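Local atomic coordinates of zonadhesin (Komagataella phaffii, PDB entry 5FX8), a protein that is a putative adhesin of the yeast cell surface that may act in cell-cell interaction, binding other proteins through salt bridges and hydrogen bonds. Residues Phe2-Ile7 / Phe29-Ala34; Thr102-Val107 / Ala312-Phe317; Ser233-Glu238 / Ser250-Leu255. All coordinates share one frame; numbering follows the deposited sequence.

Contact 1 (Phe2-Ile7 / Phe29-Ala34)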
loop_
_atom_site.group_PDB
_atom_site.type_symbol
_atom_site.label_atom_id
_atom_site.label_comp_id
_atom_site.label_asym_id
_atom_site.label_seq_id
_atom_site.Cartn_x
_atom_site.Cartn_y
_atom_site.Cartn_z
ATOM N N PHE C 2 27.453 -39.631 70.050
ATOM C CA PHE C 2 27.572 -41.033 69.660
ATOM C C PHE C 2 26.312 -41.791 70.054
ATOM O O PHE C 2 25.792 -41.616 71.150
ATOM C CB PHE C 2 28.800 -41.666 70.303
ATOM C CG PHE C 2 28.993 -43.106 69.967
ATOM C CD1 PHE C 2 28.345 -44.100 70.678
ATOM C CD2 PHE C 2 29.836 -43.472 68.953
ATOM C CE1 PHE C 2 28.520 -45.413 70.357
ATOM C CE2 PHE C 2 30.027 -44.788 68.640
ATOM C CZ PHE C 2 29.373 -45.756 69.341
ATOM N N PRO C 3 25.818 -42.647 69.164
ATOM C CA PRO C 3 26.392 -43.015 67.875
ATOM C C PRO C 3 25.980 -42.139 66.674
ATOM O O PRO C 3 26.035 -42.599 65.541
ATOM C CB PRO C 3 25.875 -44.431 67.696
ATOM C CG PRO C 3 24.539 -44.390 68.343
ATOM C CD PRO C 3 24.674 -43.498 69.518
ATOM N N ILE C 4 25.585 -40.889 66.890
ATOM C CA ILE C 4 25.354 -40.017 65.746
ATOM C C ILE C 4 26.699 -39.603 65.177
ATOM O O ILE C 4 27.517 -39.011 65.887
ATOM C CB ILE C 4 24.533 -38.792 66.145
ATOM C CG1 ILE C 4 23.114 -39.199 66.503
ATOM C CG2 ILE C 4 24.559 -37.766 65.033
ATOM C CD1 ILE C 4 22.274 -38.055 66.878
ATOM N N SER C 5 26.936 -39.909 63.901
ATOM C CA SER C 5 28.188 -39.544 63.241
ATOM C C SER C 5 28.082 -38.300 62.377
ATOM O O SER C 5 29.113 -37.704 62.042
ATOM C CB SER C 5 28.698 -40.694 62.364
ATOM O OG SER C 5 27.710 -41.150 61.461
ATOM N N ASP C 6 26.870 -37.909 62.001
ATOM C CA ASP C 6 26.673 -36.815 61.072
ATOM C C ASP C 6 25.203 -36.444 61.050
ATOM O O ASP C 6 24.343 -37.280 61.339
ATOM C CB ASP C 6 27.132 -37.189 59.672
ATOM C CG ASP C 6 27.460 -35.996 58.878
ATOM O OD1 ASP C 6 27.495 -34.910 59.499
ATOM O OD2 ASP C 6 27.705 -36.141 57.671
ATOM N N ILE C 7 24.938 -35.179 60.720
ATOM C CA ILE C 7 23.598 -34.658 60.480
ATOM C C ILE C 7 23.657 -33.819 59.200
ATOM O O ILE C 7 24.360 -32.803 59.147
ATOM C CB ILE C 7 23.071 -33.823 61.664
ATOM C CG1 ILE C 7 23.029 -34.649 62.947
ATOM C CG2 ILE C 7 21.678 -33.336 61.399
ATOM C CD1 ILE C 7 22.629 -33.857 64.182
ATOM N N PHE C 29 19.753 -38.059 60.025
ATOM C CA PHE C 29 20.541 -38.353 61.219
ATOM C C PHE C 29 21.252 -39.675 60.984
ATOM O O PHE C 29 20.625 -40.729 61.000
ATOM C CB PHE C 29 19.656 -38.396 62.465
ATOM C CG PHE C 29 18.996 -37.091 62.773
ATOM C CD1 PHE C 29 17.769 -36.770 62.218
ATOM C CD2 PHE C 29 19.619 -36.164 63.580
ATOM C CE1 PHE C 29 17.162 -35.568 62.476
ATOM C CE2 PHE C 29 19.017 -34.964 63.859
ATOM C CZ PHE C 29 17.780 -34.666 63.300
ATOM N N VAL C 30 22.535 -39.615 60.728
ATOM C CA VAL C 30 23.321 -40.792 60.407
ATOM C C VAL C 30 23.789 -41.433 61.702
ATOM O O VAL C 30 24.293 -40.745 62.593
ATOM C CB VAL C 30 24.511 -40.419 59.510
ATOM C CG1 VAL C 30 25.359 -41.639 59.166
ATOM C CG2 VAL C 30 24.004 -39.776 58.265
ATOM N N PHE C 31 23.619 -42.750 61.801
ATOM C CA PHE C 31 24.023 -43.534 62.958
ATOM C C PHE C 31 25.062 -44.550 62.523
ATOM O O PHE C 31 24.836 -45.302 61.576
ATOM C CB PHE C 31 22.838 -44.251 63.591
ATOM C CG PHE C 31 21.842 -43.338 64.243
ATOM C CD1 PHE C 31 20.862 -42.719 63.506
ATOM C CD2 PHE C 31 21.866 -43.133 65.601
ATOM C CE1 PHE C 31 19.952 -41.913 64.096
ATOM C CE2 PHE C 31 20.952 -42.328 66.193
ATOM C CZ PHE C 31 19.993 -41.712 65.431
ATOM N N SER C 32 26.195 -44.568 63.216
ATOM C CA SER C 32 27.275 -45.486 62.897
ATOM C C SER C 32 28.054 -45.817 64.159
ATOM O O SER C 32 27.985 -45.111 65.162
ATOM C CB SER C 32 28.220 -44.910 61.842
ATOM O OG SER C 32 29.311 -45.779 61.611
ATOM N N THR C 33 28.778 -46.926 64.101
ATOM C CA THR C 33 29.707 -47.308 65.149
ATOM C C THR C 33 30.975 -47.803 64.469
ATOM O O THR C 33 30.923 -48.717 63.646
ATOM C CB THR C 33 29.096 -48.375 66.062
ATOM O OG1 THR C 33 28.525 -49.415 65.270
ATOM C CG2 THR C 33 27.992 -47.798 66.856
ATOM N N ALA C 34 32.096 -47.150 64.755
ATOM C CA ALA C 34 33.401 -47.622 64.310
ATOM C C ALA C 34 34.484 -47.488 65.372
ATOM O O ALA C 34 35.597 -47.968 65.153
ATOM C CB ALA C 34 33.841 -46.886 63.040
#

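Contact 2 (Thr102-Val107 / Ala312-Phe317)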
loop_
_atom_site.group_PDB
_atom_site.type_symbol
_atom_site.label_atom_id
_atom_site.label_comp_id
_atom_site.label_asym_id
_atom_site.label_seq_id
_atom_site.Cartn_x
_atom_site.Cartn_y
_atom_site.Cartn_z
ATOM N N THR C 102 25.734 -53.424 70.501
ATOM C CA THR C 102 27.109 -53.473 70.024
ATOM C C THR C 102 27.289 -52.793 68.674
ATOM O O THR C 102 28.307 -52.130 68.450
ATOM C CB THR C 102 27.572 -54.921 69.928
ATOM O OG1 THR C 102 27.117 -55.474 68.693
ATOM C CG2 THR C 102 26.973 -55.721 71.046
ATOM N N ASP C 103 26.326 -52.947 67.763
ATOM C CA ASP C 103 26.430 -52.423 66.411
ATOM C C ASP C 103 25.197 -51.611 66.064
ATOM O O ASP C 103 24.074 -51.986 66.409
ATOM C CB ASP C 103 26.599 -53.546 65.385
ATOM C CG ASP C 103 27.886 -54.306 65.567
ATOM O OD1 ASP C 103 28.831 -53.741 66.160
ATOM O OD2 ASP C 103 27.956 -55.467 65.112
ATOM N N LEU C 104 25.410 -50.505 65.359
ATOM C CA LEU C 104 24.315 -49.652 64.920
ATOM C C LEU C 104 24.725 -48.978 63.625
ATOM O O LEU C 104 25.691 -48.214 63.618
ATOM C CB LEU C 104 23.974 -48.601 65.973
ATOM C CG LEU C 104 22.508 -48.403 66.371
ATOM C CD1 LEU C 104 22.204 -46.930 66.565
ATOM C CD2 LEU C 104 21.526 -49.040 65.402
ATOM N N GLU C 105 23.996 -49.247 62.544
ATOM C CA GLU C 105 24.193 -48.545 61.281
ATOM C C GLU C 105 22.834 -48.195 60.702
ATOM O O GLU C 105 22.036 -49.093 60.426
ATOM C CB GLU C 105 24.979 -49.387 60.277
ATOM C CG GLU C 105 26.386 -49.727 60.685
ATOM C CD GLU C 105 27.273 -48.511 60.835
ATOM O OE1 GLU C 105 26.967 -47.456 60.230
ATOM O OE2 GLU C 105 28.284 -48.620 61.567
ATOM N N GLY C 106 22.582 -46.909 60.490
ATOM C CA GLY C 106 21.343 -46.514 59.848
ATOM C C GLY C 106 21.261 -45.016 59.671
ATOM O O GLY C 106 22.121 -44.264 60.126
ATOM N N VAL C 107 20.201 -44.590 58.994
ATOM C CA VAL C 107 19.920 -43.176 58.790
ATOM C C VAL C 107 18.452 -42.916 59.128
ATOM O O VAL C 107 17.552 -43.512 58.523
ATOM C CB VAL C 107 20.227 -42.717 57.349
ATOM C CG1 VAL C 107 19.981 -41.224 57.241
ATOM C CG2 VAL C 107 21.646 -43.066 56.920
ATOM N N ALA C 312 12.152 -48.042 57.724
ATOM C CA ALA C 312 13.154 -49.078 57.473
ATOM C C ALA C 312 14.527 -48.417 57.381
ATOM O O ALA C 312 15.132 -48.299 56.316
ATOM C CB ALA C 312 12.820 -49.850 56.208
ATOM N N ALA C 313 15.030 -48.000 58.538
ATOM C CA ALA C 313 16.114 -47.039 58.586
ATOM C C ALA C 313 17.475 -47.626 58.912
ATOM O O ALA C 313 18.481 -46.987 58.609
ATOM C CB ALA C 313 15.795 -45.959 59.612
ATOM N N PHE C 314 17.550 -48.804 59.519
ATOM C CA PHE C 314 18.816 -49.324 60.014
ATOM C C PHE C 314 19.241 -50.588 59.274
ATOM O O PHE C 314 18.445 -51.506 59.079
ATOM C CB PHE C 314 18.735 -49.600 61.515
ATOM C CG PHE C 314 18.626 -48.361 62.349
ATOM C CD1 PHE C 314 19.753 -47.696 62.763
ATOM C CD2 PHE C 314 17.395 -47.856 62.696
ATOM C CE1 PHE C 314 19.655 -46.568 63.517
ATOM C CE2 PHE C 314 17.296 -46.722 63.438
ATOM C CZ PHE C 314 18.428 -46.076 63.855
ATOM N N GLU C 315 20.518 -50.628 58.891
ATOM C CA GLU C 315 21.113 -51.758 58.188
ATOM C C GLU C 315 21.843 -52.736 59.099
ATOM O O GLU C 315 21.969 -53.906 58.743
ATOM C CB GLU C 315 22.100 -51.265 57.123
ATOM C CG GLU C 315 21.556 -50.161 56.237
ATOM C CD GLU C 315 22.320 -50.017 54.935
ATOM O OE1 GLU C 315 23.403 -49.399 54.933
ATOM O OE2 GLU C 315 21.827 -50.518 53.911
ATOM N N ALA C 316 22.356 -52.288 60.242
ATOM C CA ALA C 316 23.079 -53.153 61.164
ATOM C C ALA C 316 22.619 -52.868 62.574
ATOM O O ALA C 316 22.473 -51.709 62.962
ATOM C CB ALA C 316 24.590 -52.951 61.107
ATOM N N PHE C 317 22.421 -53.933 63.341
ATOM C CA PHE C 317 21.941 -53.804 64.706
ATOM C C PHE C 317 22.187 -55.085 65.483
ATOM O O PHE C 317 21.929 -56.173 64.966
ATOM C CB PHE C 317 20.460 -53.472 64.693
ATOM C CG PHE C 317 19.873 -53.304 66.044
ATOM C CD1 PHE C 317 20.379 -52.373 66.919
ATOM C CD2 PHE C 317 18.808 -54.080 66.440
ATOM C CE1 PHE C 317 19.829 -52.208 68.165
ATOM C CE2 PHE C 317 18.246 -53.924 67.688
ATOM C CZ PHE C 317 18.764 -52.982 68.557
#

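Contact 3 (Ser233-Glu238 / Ser250-Leu255)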
loop_
_atom_site.group_PDB
_atom_site.type_symbol
_atom_site.label_atom_id
_atom_site.label_comp_id
_atom_site.label_asym_id
_atom_site.label_seq_id
_atom_site.Cartn_x
_atom_site.Cartn_y
_atom_site.Cartn_z
ATOM N N SER C 233 -11.957 -17.513 26.088
ATOM C CA SER C 233 -10.853 -16.575 26.075
ATOM C C SER C 233 -10.101 -16.638 24.749
ATOM O O SER C 233 -10.000 -17.687 24.112
ATOM C CB SER C 233 -9.933 -16.824 27.264
ATOM O OG SER C 233 -9.591 -18.169 27.354
ATOM N N GLY C 234 -9.621 -15.483 24.312
ATOM C CA GLY C 234 -8.854 -15.365 23.100
ATOM C C GLY C 234 -7.369 -15.270 23.363
ATOM O O GLY C 234 -6.872 -15.597 24.446
ATOM N N LEU C 235 -6.651 -14.825 22.354
ATOM C CA LEU C 235 -5.217 -14.820 22.428
ATOM C C LEU C 235 -4.753 -13.981 23.610
ATOM O O LEU C 235 -5.363 -12.967 23.912
ATOM C CB LEU C 235 -4.645 -14.328 21.119
ATOM C CG LEU C 235 -4.825 -15.376 20.018
ATOM C CD1 LEU C 235 -4.466 -14.788 18.683
ATOM C CD2 LEU C 235 -3.969 -16.592 20.304
ATOM N N PRO C 236 -3.664 -14.389 24.282
ATOM C CA PRO C 236 -2.656 -15.382 23.935
ATOM C C PRO C 236 -3.065 -16.839 24.036
ATOM O O PRO C 236 -2.319 -17.667 23.552
ATOM C CB PRO C 236 -1.552 -15.089 24.941
ATOM C CG PRO C 236 -2.229 -14.574 26.072
ATOM C CD PRO C 236 -3.299 -13.708 25.527
ATOM N N VAL C 237 -4.211 -17.143 24.634
ATOM C CA VAL C 237 -4.670 -18.525 24.737
ATOM C C VAL C 237 -5.005 -19.048 23.346
ATOM O O VAL C 237 -5.920 -18.544 22.694
ATOM C CB VAL C 237 -5.883 -18.620 25.666
ATOM C CG1 VAL C 237 -6.460 -19.998 25.665
ATOM C CG2 VAL C 237 -5.485 -18.262 27.034
ATOM N N GLU C 238 -4.284 -20.074 22.896
ATOM C CA GLU C 238 -4.620 -20.748 21.649
ATOM C C GLU C 238 -5.581 -21.919 21.825
ATOM O O GLU C 238 -6.350 -22.218 20.908
ATOM C CB GLU C 238 -3.372 -21.289 20.959
ATOM C CG GLU C 238 -2.285 -20.320 20.728
ATOM C CD GLU C 238 -1.206 -20.913 19.849
ATOM O OE1 GLU C 238 -0.285 -21.589 20.379
ATOM O OE2 GLU C 238 -1.294 -20.718 18.614
ATOM N N SER C 250 -2.439 -23.906 25.631
ATOM C CA SER C 250 -1.499 -23.401 24.635
ATOM C C SER C 250 -1.519 -21.880 24.565
ATOM O O SER C 250 -2.554 -21.243 24.752
ATOM C CB SER C 250 -1.807 -23.935 23.247
ATOM O OG SER C 250 -1.744 -25.326 23.231
ATOM N N PHE C 251 -0.378 -21.305 24.230
ATOM C CA PHE C 251 -0.242 -19.861 24.176
ATOM C C PHE C 251 0.511 -19.448 22.921
ATOM O O PHE C 251 1.488 -20.081 22.527
ATOM C CB PHE C 251 0.513 -19.315 25.382
ATOM C CG PHE C 251 -0.252 -19.325 26.671
ATOM C CD1 PHE C 251 -1.122 -18.290 26.989
ATOM C CD2 PHE C 251 -0.041 -20.327 27.610
ATOM C CE1 PHE C 251 -1.792 -18.273 28.202
ATOM C CE2 PHE C 251 -0.709 -20.316 28.815
ATOM C CZ PHE C 251 -1.581 -19.289 29.112
ATOM N N ALA C 252 0.054 -18.383 22.294
ATOM C CA ALA C 252 0.771 -17.741 21.201
ATOM C C ALA C 252 0.886 -16.280 21.558
ATOM O O ALA C 252 -0.111 -15.645 21.894
ATOM C CB ALA C 252 0.051 -17.887 19.865
ATOM N N GLY C 253 2.087 -15.754 21.532
ATOM C CA GLY C 253 2.238 -14.372 21.922
ATOM C C GLY C 253 3.699 -14.066 22.108
ATOM O O GLY C 253 4.567 -14.917 21.941
ATOM N N GLU C 254 3.948 -12.835 22.443
ATOM C CA GLU C 254 5.298 -12.333 22.530
ATOM C C GLU C 254 5.634 -12.250 24.006
ATOM O O GLU C 254 5.085 -11.423 24.736
ATOM C CB GLU C 254 5.418 -10.982 21.832
ATOM C CG GLU C 254 4.993 -10.972 20.349
ATOM C CD GLU C 254 6.049 -11.566 19.413
ATOM O OE1 GLU C 254 7.013 -10.859 19.051
ATOM O OE2 GLU C 254 5.934 -12.744 19.048
ATOM N N LEU C 255 6.505 -13.124 24.453
ATOM C CA LEU C 255 6.967 -13.076 25.827
ATOM C C LEU C 255 8.285 -12.316 25.829
ATOM O O LEU C 255 9.271 -12.760 25.234
ATOM C CB LEU C 255 7.102 -14.481 26.392
ATOM C CG LEU C 255 7.012 -14.576 27.910
ATOM C CD1 LEU C 255 5.670 -14.088 28.395
ATOM C CD2 LEU C 255 7.275 -15.993 28.322
#

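Contact 1 (Phe2-Ile7 / Phe29-Ala34)
The carbonyl oxygen of P3 is met by two groups of the facing segment: S32 N donates a hydrogen bond to P3 O (3.1 Å), and the CA-H of F31 makes a CA-H...O contact with the same oxygen. Here the antiparallel pairing of strands 4-11 and 25-31 begins, in the first cohesin-like domain. One step on, S5 N binds V30 O at 3.1 Å, while the CA-H of I4 leans on that oxygen too.

I4 with F31 and I7 with F29 are non-hydrogen-bonded pairs, and all four side chains lie on the same buried face. I4 and F31 run side by side, I4 CG1 lying 3.8 Å from F31 CE2, and P3 CG meets the same ring at its edge. I7 crosses F29 at a slant, with I7 CD1 3.8 Å from F29 CD2. F92 packs edge-to-face on both F29 and F31, and V48 covers I4, I7 and F29.

D6 and V30 are on the more exposed face; S5, at the rim, puts its OG 3.3 Å from V30 CG1. Near the N-terminus, P3 CB sits over the centre of one face of the F2 ring. F2 CG is anti to the backbone N (chi1 179°), which swings the ring across T33, bringing F2 CZ within 3.5 Å of T33 CG2.

Contact 2 (Thr102-Val107 / Ala312-Phe317)
E105 O takes two amides at once, E315 N and A316 N, across a classic beta bulge in the antiparallel pairing of strand 101-114 with strand 312-319. Although 204 residues lie between the two segments, the C-terminal strand 312-319 pairs with strand 101-114 of the first cohesin-like domain. A316 N reaches E105 O at 3.2 Å in the carbonyl plane, on a lone pair; the E315 N-H comes from 20° out of that plane. E105 N answers to A316 O (2.9 Å), and V107 N to A313 O (3.0 Å) beyond the bulge, where the register has moved by one residue.

Packing is dense on the face shared by L104, F314 and F317. G106 lies opposite F314 and has no side chain, so the ring settles directly against the main chain, F314 CD1 being 3.5 Å from G106 CA. L104 crosses F314 at a slant; L104 CD2 lies 3.5 Å from F314 CD1 and also touches F317. V78 of strand 77-84 touches L104, F314 and F317, and F31 meets F314 with the ring planes at about 60°.

The face of E105 and A316 is partly exposed, with E105 CB and CG each 3.7 Å from A316 CB; D103 and E315, at the margin, are open to solvent. E105 is bent at chi2 (-63°), and its carboxylate leads away from strand 312-319 towards the neighbouring segment 29-34, where E105 OE2 accepts hydrogen bonds from S32 OG and T33 N.

Contact 3 (Ser233-Glu238 / Ser250-Leu255)
The F251 ring meets P236 at its edge: P236 CB lies in the ring plane, 3.8 Å from F251 CD1, and the two side chains run alongside each other in the same direction. V237 crosses the phenylalanine at a slant, with V237 CG2 3.9 Å from F251 CE1. F251 CG stands beside its own backbone N (chi1 -73°), which sets the ring beside P236 and within touch of V237. Beyond the two segments, Y197 stacks edge-to-face with F251, and L261 and V263 of strand 260-268 pack on it as well, so the ring reaches the second sheet of the domain.

The backbone frame is the open end of a beta hairpin, strands 237-242 and 246-252, at the margin of a five-stranded antiparallel sheet in the second cohesin-like domain. V237 and F251 form a non-hydrogen-bonded pair, flanked by the hydrogen bonds A252 N to P236 O and E238 N to S250 O, both 2.8 Å. A cis peptide precedes P236, where the chain turns into the strand.

On the other face the extended E238 side chain runs along A252, E238 CG lying 3.5 Å from A252 CB. Its carboxylate passes on to strand 176-186, where N178 ND2 is hydrogen-bonded to E238 OE1. S250 OG is hydrogen-bonded to S239 OG. The loop ends meet the neighbouring lipoxygenase chain: E254 makes a salt bridge with R403 of that chain, and L235 N is hydrogen-bonded to the hydroxyl of Y398 of the same chain.

How the contacts relate
Contacts 1 and 2 are adjacent parts of one sheet, their centres 10 Å apart, because strands 25-31 and 101-114 are neighbours in it. F31 N lies 2.7 Å from G106 O, a probable hydrogen bond that ties contact 1 to contact 2. Contact 3 belongs to the second cohesin-like domain, on the other side of the chain's centre; its centre is about 55 Å from that of contact 1 and 56 Å from that of contact 2, with nearest atoms about 39 and 40 Å away. In sequence, contact 3 falls between the two segments of contact 2. Of the three, it alone touches the lipoxygenase chain of the assembly.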